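Local coordinates for CBS domain protein/ACT domain protein (Thermotoga maritima, PDB 1VR9) that is of unknown function but pairs two CBS domains with an ACT domain, a combination consistent with ligand-sensing regulation, and may bind or transport magnesium, at residues Cys35-Arg38 with Met39-Tyr42; Ala94-Leu97 with Phe98-Gln102; His122-Leu125 with Glu126-Glu130. All blocks are in the same frame, centred on the assembly; numbering follows the deposited sequence.

Contact 1 (Cys35-Arg38 with Met39-Tyr42); sequences CLHR and MRQY
The last turns of helix 32-41, the crossover helix of a beta-alpha-beta unit, bring H37 against both R40 and Q41. Q41 CG lies over one face of the imidazole in a CH-pi contact, 3.9 Å from the centroid of the H37 ring, and the Q41 amide beyond it is turned only 17° from the ring plane. R40 NH2 comes to the ring edge instead, 3.6 Å from H37 ND1, while the R40 guanidinium lays one face over H37 CA. The imidazole reaches both because its CG stands anti to the backbone N (chi1 171°), sending the ring outward and somewhat toward the C-terminal end. Replacing H37 by alanine would probably strip Q41 CG of its ring face and leave R40 NH2 without the ring edge beside it. On the inner side selenomethionine M39, in one of its two conformers, passes C35 and L36 and touches C47 of strand 46-50. The helix closes with Y42 N bonded to R38 O at 3.2 Å; the ring edge of Y42 also faces that oxygen, and its OH is hydrogen-bonded to D22. This is the beta-alpha-beta crossover helix of a CBS domain, apolar side chains toward the sheet and polar ones outward.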
loop_
_atom_site.group_PDB
_atom_site.type_symbol
_atom_site.label_atom_id
_atom_site.label_comp_id
_atom_site.label_asym_id
_atom_site.label_seq_id
_atom_site.Cartn_x
_atom_site.Cartn_y
_atom_site.Cartn_z
ATOM N N CYS A 35 -7.167 -9.080 8.174
ATOM C CA CYS A 35 -7.031 -8.184 7.048
ATOM C C CYS A 35 -8.290 -7.347 6.862
ATOM O O CYS A 35 -8.217 -6.139 6.728
ATOM C CB CYS A 35 -6.759 -8.975 5.781
ATOM S SG CYS A 35 -6.221 -7.989 4.439
ATOM N N LEU A 36 -9.446 -7.987 6.937
ATOM C CA LEU A 36 -10.713 -7.281 6.825
ATOM C C LEU A 36 -10.835 -6.212 7.916
ATOM O O LEU A 36 -11.299 -5.099 7.663
ATOM C CB LEU A 36 -11.885 -8.265 6.874
ATOM C CG LEU A 36 -12.065 -9.132 5.618
ATOM C CD1 LEU A 36 -13.172 -10.155 5.887
ATOM C CD2 LEU A 36 -12.372 -8.289 4.404
ATOM N N HIS A 37 -10.414 -6.552 9.127
ATOM C CA HIS A 37 -10.501 -5.615 10.232
ATOM C C HIS A 37 -9.631 -4.370 9.961
ATOM O O HIS A 37 -10.074 -3.235 10.138
ATOM C CB HIS A 37 -10.126 -6.298 11.538
ATOM C CG HIS A 37 -9.988 -5.349 12.694
ATOM N ND1 HIS A 37 -11.072 -4.758 13.306
ATOM C CD2 HIS A 37 -8.892 -4.866 13.325
ATOM C CE1 HIS A 37 -10.649 -3.952 14.267
ATOM N NE2 HIS A 37 -9.331 -4.018 14.312
ATOM N N ARG A 38 -8.395 -4.577 9.544
ATOM C CA ARG A 38 -7.500 -3.444 9.235
ATOM C C ARG A 38 -8.115 -2.518 8.195
ATOM O O ARG A 38 -8.083 -1.293 8.355
ATOM C CB ARG A 38 -6.128 -3.917 8.735
ATOM C CG ARG A 38 -5.265 -4.389 9.787
ATOM C CD ARG A 38 -4.600 -3.240 10.563
ATOM N NE ARG A 38 -4.587 -3.563 11.979
ATOM C CZ ARG A 38 -5.175 -2.874 12.958
ATOM N NH1 ARG A 38 -5.872 -1.733 12.768
ATOM N NH2 ARG A 38 -5.051 -3.354 14.179
HETATM N N MSE A 39 -8.697 -3.095 7.146
HETATM C CA MSE A 39 -9.312 -2.296 6.076
HETATM C C MSE A 39 -10.500 -1.536 6.653
HETATM O O MSE A 39 -10.697 -0.386 6.302
HETATM C CB MSE A 39 -9.773 -3.118 4.875
HETATM C CG MSE A 39 -8.996 -4.309 4.522
HETATM SE SE MSE A 39 -9.633 -5.196 2.888
HETATM C CE MSE A 39 -8.064 -4.876 1.903
ATOM N N ARG A 40 -11.293 -2.154 7.534
ATOM C CA ARG A 40 -12.399 -1.417 8.182
ATOM C C ARG A 40 -11.889 -0.241 9.022
ATOM O O ARG A 40 -12.534 0.819 9.078
ATOM C CB ARG A 40 -13.240 -2.303 9.098
ATOM C CG ARG A 40 -14.254 -3.203 8.408
ATOM C CD ARG A 40 -15.263 -3.743 9.436
ATOM N NE ARG A 40 -14.637 -4.504 10.515
ATOM C CZ ARG A 40 -14.231 -5.772 10.413
ATOM N NH1 ARG A 40 -14.382 -6.454 9.283
ATOM N NH2 ARG A 40 -13.678 -6.361 11.458
ATOM N N GLN A 41 -10.739 -0.402 9.661
ATOM C CA GLN A 41 -10.228 0.662 10.556
ATOM C C GLN A 41 -9.811 1.873 9.731
ATOM O O GLN A 41 -9.885 3.004 10.196
ATOM C CB GLN A 41 -9.048 0.138 11.425
ATOM C CG GLN A 41 -9.476 -0.954 12.391
ATOM C CD GLN A 41 -10.503 -0.479 13.425
ATOM O OE1 GLN A 41 -10.176 0.284 14.315
ATOM N NE2 GLN A 41 -11.749 -0.944 13.309
ATOM N N TYR A 42 -9.386 1.626 8.489
ATOM C CA TYR A 42 -8.979 2.684 7.572
ATOM C C TYR A 42 -10.062 3.017 6.553
ATOM O O TYR A 42 -9.832 3.839 5.660
ATOM C CB TYR A 42 -7.665 2.315 6.875
ATOM C CG TYR A 42 -6.478 2.528 7.765
ATOM C CD1 TYR A 42 -5.878 3.776 7.831
ATOM C CD2 TYR A 42 -5.994 1.515 8.582
ATOM C CE1 TYR A 42 -4.822 4.013 8.667
ATOM C CE2 TYR A 42 -4.910 1.739 9.443
ATOM C CZ TYR A 42 -4.319 3.001 9.452
ATOM O OH TYR A 42 -3.244 3.287 10.258
#

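Contact 2 (Ala94-Leu97 with Phe98-Gln102); sequences ALLL and FLEHQ
F98 and A94 form the tight side of this helical stretch. The backbone bond from F98 N to A94 O is short and nearly straight, 2.9 Å at 172°, and the ring leans obliquely beside that oxygen, F98 CD2 standing 3.4 Å from it. With CG beside its own backbone N (chi1 -74°), the ring is carried toward the preceding turn, where F98 CE2 reaches A94 CB at 4.4 Å. Both side chains, with L97, are buried against L106 of strand 105-109, and F98 also meets the ring of F124, the two planes at about 45°. This is the inner face of helix 91-100, which crosses between the parallel strands 85-86 and 105-109 in the beta-alpha-beta unit of the second CBS domain. The opposite flank is exposed and looser. Here L96 and E100 pass at an angle, L96 CG 4.2 Å from E100 OE2, and the backbone bond joining them, E100 N to L96 O, is weak at 3.3 Å. L95 and L99, bonded from L99 N to L95 O, are also largely exposed, though L95 borders F124. Beyond the last turn H101 N still bonds to L97 O, at 2.9 Å, though H101 has already left helical geometry. The end of the Q102 side chain turns back, Q102 NE2 donating to F98 O at 2.9 Å, with the oxygen close to the side-chain amide plane.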
loop_
_atom_site.group_PDB
_atom_site.type_symbol
_atom_site.label_atom_id
_atom_site.label_comp_id
_atom_site.label_asym_id
_atom_site.label_seq_id
_atom_site.Cartn_x
_atom_site.Cartn_y
_atom_site.Cartn_z
ATOM N N ALA A 94 5.527 8.830 -8.773
ATOM C CA ALA A 94 4.318 8.223 -8.223
ATOM C C ALA A 94 3.120 8.368 -9.179
ATOM O O ALA A 94 2.221 7.529 -9.181
ATOM C CB ALA A 94 3.985 8.841 -6.869
ATOM N N LEU A 95 3.102 9.429 -9.974
ATOM C CA LEU A 95 2.030 9.636 -10.951
ATOM C C LEU A 95 1.964 8.445 -11.894
ATOM O O LEU A 95 0.877 7.932 -12.206
ATOM C CB LEU A 95 2.224 10.941 -11.750
ATOM C CG LEU A 95 1.203 11.328 -12.824
ATOM C CD1 LEU A 95 -0.208 11.207 -12.320
ATOM C CD2 LEU A 95 1.450 12.756 -13.313
ATOM N N LEU A 96 3.126 7.961 -12.333
ATOM C CA LEU A 96 3.154 6.815 -13.223
ATOM C C LEU A 96 2.589 5.532 -12.586
ATOM O O LEU A 96 1.993 4.709 -13.283
ATOM C CB LEU A 96 4.590 6.575 -13.723
ATOM C CG LEU A 96 4.811 5.425 -14.708
ATOM C CD1 LEU A 96 4.481 5.894 -16.103
ATOM C CD2 LEU A 96 6.242 4.881 -14.613
ATOM N N LEU A 97 2.847 5.316 -11.298
ATOM C CA LEU A 97 2.314 4.140 -10.595
ATOM C C LEU A 97 0.799 4.262 -10.389
ATOM O O LEU A 97 0.080 3.280 -10.571
ATOM C CB LEU A 97 2.981 3.916 -9.243
ATOM C CG LEU A 97 4.365 3.263 -9.205
ATOM C CD1 LEU A 97 4.274 1.799 -9.603
ATOM C CD2 LEU A 97 5.337 3.971 -10.094
ATOM N N PHE A 98 0.320 5.439 -9.984
ATOM C CA PHE A 98 -1.129 5.637 -9.817
ATOM C C PHE A 98 -1.886 5.522 -11.150
ATOM O O PHE A 98 -3.031 5.078 -11.178
ATOM C CB PHE A 98 -1.483 6.949 -9.087
ATOM C CG PHE A 98 -1.199 6.935 -7.585
ATOM C CD1 PHE A 98 -1.852 6.044 -6.738
ATOM C CD2 PHE A 98 -0.355 7.891 -7.011
ATOM C CE1 PHE A 98 -1.644 6.069 -5.370
ATOM C CE2 PHE A 98 -0.128 7.914 -5.658
ATOM C CZ PHE A 98 -0.755 6.998 -4.822
ATOM N N LEU A 99 -1.248 5.890 -12.245
ATOM C CA LEU A 99 -1.831 5.684 -13.577
ATOM C C LEU A 99 -2.003 4.197 -13.873
ATOM O O LEU A 99 -2.995 3.787 -14.485
ATOM C CB LEU A 99 -0.971 6.337 -14.645
ATOM C CG LEU A 99 -1.458 6.100 -16.080
ATOM C CD1 LEU A 99 -2.764 6.826 -16.315
ATOM C CD2 LEU A 99 -0.395 6.548 -17.066
ATOM N N GLU A 100 -1.028 3.388 -13.455
ATOM C CA GLU A 100 -1.118 1.935 -13.578
ATOM C C GLU A 100 -2.216 1.325 -12.698
ATOM O O GLU A 100 -3.019 0.511 -13.187
ATOM C CB GLU A 100 0.233 1.272 -13.262
ATOM C CG GLU A 100 1.297 1.480 -14.352
ATOM C CD GLU A 100 2.661 0.922 -13.984
ATOM O OE1 GLU A 100 2.744 0.002 -13.140
ATOM O OE2 GLU A 100 3.674 1.402 -14.544
ATOM N N HIS A 101 -2.270 1.747 -11.421
ATOM C CA HIS A 101 -3.254 1.251 -10.454
ATOM C C HIS A 101 -3.707 2.346 -9.482
ATOM O O HIS A 101 -2.893 2.879 -8.702
ATOM C CB HIS A 101 -2.634 0.105 -9.656
ATOM C CG HIS A 101 -2.100 -1.009 -10.505
ATOM N ND1 HIS A 101 -2.915 -1.919 -11.143
ATOM C CD2 HIS A 101 -0.831 -1.373 -10.792
ATOM C CE1 HIS A 101 -2.168 -2.783 -11.806
ATOM N NE2 HIS A 101 -0.898 -2.482 -11.605
ATOM N N GLN A 102 -5.004 2.672 -9.485
ATOM C CA GLN A 102 -5.507 3.773 -8.628
ATOM C C GLN A 102 -5.862 3.308 -7.203
ATOM O O GLN A 102 -7.001 3.456 -6.723
ATOM C CB GLN A 102 -6.698 4.479 -9.276
ATOM C CG GLN A 102 -6.374 5.180 -10.600
ATOM C CD GLN A 102 -6.515 4.289 -11.809
ATOM O OE1 GLN A 102 -7.588 3.756 -12.096
ATOM N NE2 GLN A 102 -5.424 4.149 -12.562
#

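Contact 3 (His122-Leu125 with Glu126-Glu130)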
loop_
_atom_site.group_PDB
_atom_site.type_symbol
_atom_site.label_atom_id
_atom_site.label_comp_id
_atom_site.label_asym_id
_atom_site.label_seq_id
_atom_site.Cartn_x
_atom_site.Cartn_y
_atom_site.Cartn_z
ATOM N N HIS A 122 -4.686 10.529 -1.683
ATOM C CA HIS A 122 -5.099 11.865 -1.257
ATOM C C HIS A 122 -3.893 12.781 -1.155
ATOM O O HIS A 122 -3.885 13.875 -1.708
ATOM C CB HIS A 122 -5.817 11.783 0.090
ATOM C CG HIS A 122 -6.106 13.109 0.708
ATOM N ND1 HIS A 122 -5.235 13.720 1.584
ATOM C CD2 HIS A 122 -7.164 13.942 0.584
ATOM C CE1 HIS A 122 -5.750 14.875 1.976
ATOM N NE2 HIS A 122 -6.924 15.034 1.390
ATOM N N ASP A 123 -2.861 12.331 -0.434
ATOM C CA ASP A 123 -1.667 13.170 -0.223
ATOM C C ASP A 123 -0.907 13.428 -1.527
ATOM O O ASP A 123 -0.384 14.524 -1.743
ATOM C CB ASP A 123 -0.756 12.549 0.844
ATOM C CG ASP A 123 -1.345 12.658 2.247
ATOM O OD1 ASP A 123 -2.401 13.312 2.419
ATOM O OD2 ASP A 123 -0.743 12.105 3.195
ATOM N N PHE A 124 -0.873 12.444 -2.412
ATOM C CA PHE A 124 -0.351 12.673 -3.754
ATOM C C PHE A 124 -1.081 13.788 -4.496
ATOM O O PHE A 124 -0.452 14.629 -5.132
ATOM C CB PHE A 124 -0.397 11.389 -4.572
ATOM C CG PHE A 124 -0.065 11.572 -6.020
ATOM C CD1 PHE A 124 1.254 11.717 -6.438
ATOM C CD2 PHE A 124 -1.066 11.542 -6.974
ATOM C CE1 PHE A 124 1.557 11.864 -7.772
ATOM C CE2 PHE A 124 -0.766 11.703 -8.319
ATOM C CZ PHE A 124 0.550 11.871 -8.710
ATOM N N LEU A 125 -2.412 13.801 -4.446
ATOM C CA LEU A 125 -3.162 14.868 -5.084
ATOM C C LEU A 125 -2.871 16.227 -4.454
ATOM O O LEU A 125 -2.808 17.221 -5.154
ATOM C CB LEU A 125 -4.659 14.561 -5.073
ATOM C CG LEU A 125 -5.000 13.323 -5.917
ATOM C CD1 LEU A 125 -6.502 13.018 -5.773
ATOM C CD2 LEU A 125 -4.641 13.497 -7.406
ATOM N N GLU A 126 -2.709 16.252 -3.133
ATOM C CA GLU A 126 -2.333 17.469 -2.416
ATOM C C GLU A 126 -0.972 17.979 -2.890
ATOM O O GLU A 126 -0.766 19.213 -2.980
ATOM C CB GLU A 126 -2.337 17.190 -0.908
ATOM C CG GLU A 126 -2.175 18.407 -0.004
ATOM C CD GLU A 126 -2.508 18.070 1.445
ATOM O OE1 GLU A 126 -2.486 16.864 1.792
ATOM O OE2 GLU A 126 -2.783 19.000 2.226
ATOM N N ALA A 127 -0.048 17.059 -3.188
ATOM C CA ALA A 127 1.243 17.439 -3.769
ATOM C C ALA A 127 1.034 18.152 -5.100
ATOM O O ALA A 127 1.625 19.191 -5.334
ATOM C CB ALA A 127 2.134 16.257 -3.962
ATOM N N LEU A 128 0.178 17.586 -5.955
ATOM C CA LEU A 128 -0.123 18.183 -7.274
ATOM C C LEU A 128 -0.865 19.517 -7.177
ATOM O O LEU A 128 -0.705 20.401 -8.026
ATOM C CB LEU A 128 -0.934 17.198 -8.124
ATOM C CG LEU A 128 -0.187 16.192 -9.004
ATOM C CD1 LEU A 128 1.106 15.679 -8.384
ATOM C CD2 LEU A 128 -1.118 15.041 -9.356
ATOM N N ILE A 129 -1.689 19.668 -6.151
ATOM C CA ILE A 129 -2.344 20.956 -5.903
ATOM C C ILE A 129 -1.319 22.031 -5.591
ATOM O O ILE A 129 -1.440 23.162 -6.058
ATOM C CB ILE A 129 -3.354 20.822 -4.775
ATOM C CG1 ILE A 129 -4.567 20.104 -5.346
ATOM C CG2 ILE A 129 -3.723 22.203 -4.160
ATOM C CD1 ILE A 129 -5.562 19.748 -4.361
ATOM N N GLU A 130 -0.309 21.661 -4.807
ATOM C CA GLU A 130 0.813 22.560 -4.502
ATOM C C GLU A 130 1.631 22.884 -5.753
ATOM O O GLU A 130 1.953 24.057 -5.996
ATOM C CB GLU A 130 1.708 21.934 -3.422
ATOM C CG GLU A 130 3.197 22.306 -3.479
ATOM C CD GLU A 130 4.114 21.128 -3.122
ATOM O OE1 GLU A 130 4.038 20.065 -3.790
ATOM O OE2 GLU A 130 4.914 21.277 -2.180
#
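F124 and L128, one turn apart on helix 121-130, meet ring face to methyls. The F124 side chain extends with CG anti to its own N (chi1 172°), bringing the far end of the ring alongside L128. There L128 CD1 sits over one face, 4.2 Å from the F124 centroid and 26° off the normal, and L128 CD2 meets F124 CE2 at 3.5 Å. Both methyls lie on the same face, CD1 further in over the ring and CD2 out toward the rim at CE2 and CZ. L128 CD2 also reaches L125 CD2, at 4.3 Å, a lighter touch.

On the polar flank H122, D123 and E126 gather. The H122 ring is set so that ND1 donates to D123 OD1 at 3.0 Å; the oxygen lies close to the ring plane, and the bond arrives on the anti side of the carboxylate. E126, its chain extended from a CG anti to N (chi1 -171°), runs back beside D123 and points the same way. Its OE1 comes 3.6 Å from D123 OD1 and 3.8 Å from H122 CE1, the carboxylate steeply inclined to the imidazole. Two like charges so close would tend to disfavour each other, and would probably favour a protonated H122. The backbone N of D123 is hydrogen-bonded to S120 OG, just ahead of the helix. I129 folds CG1 back to 3.4 Å from L125 O.

The buried side faces helix 91-100, where F124 packs on I91, A94 and L95. A127 also touches I91, as well as W18 near the N terminus, while strand 115-120 leads directly into this helix.

In the fold
From the N terminus the chain first meets contact 1, on the crossover helix between strands 25-27 and 46-50 of the first CBS domain. Contact 2 holds the equivalent place in the second, between strands 85-86 and 105-109, and contact 3 follows strand 115-120. Each closes only local helical turns; they follow one another in series, and none nests or crosses. Contact 1 stands apart, its centre about 23 Å from that of contact 2, on the other side of the chain's centre. Contacts 2 and 3 touch directly, L95 CA lying 3.5 Å from F124 CZ, which ties helix 91-100 to helix 121-130.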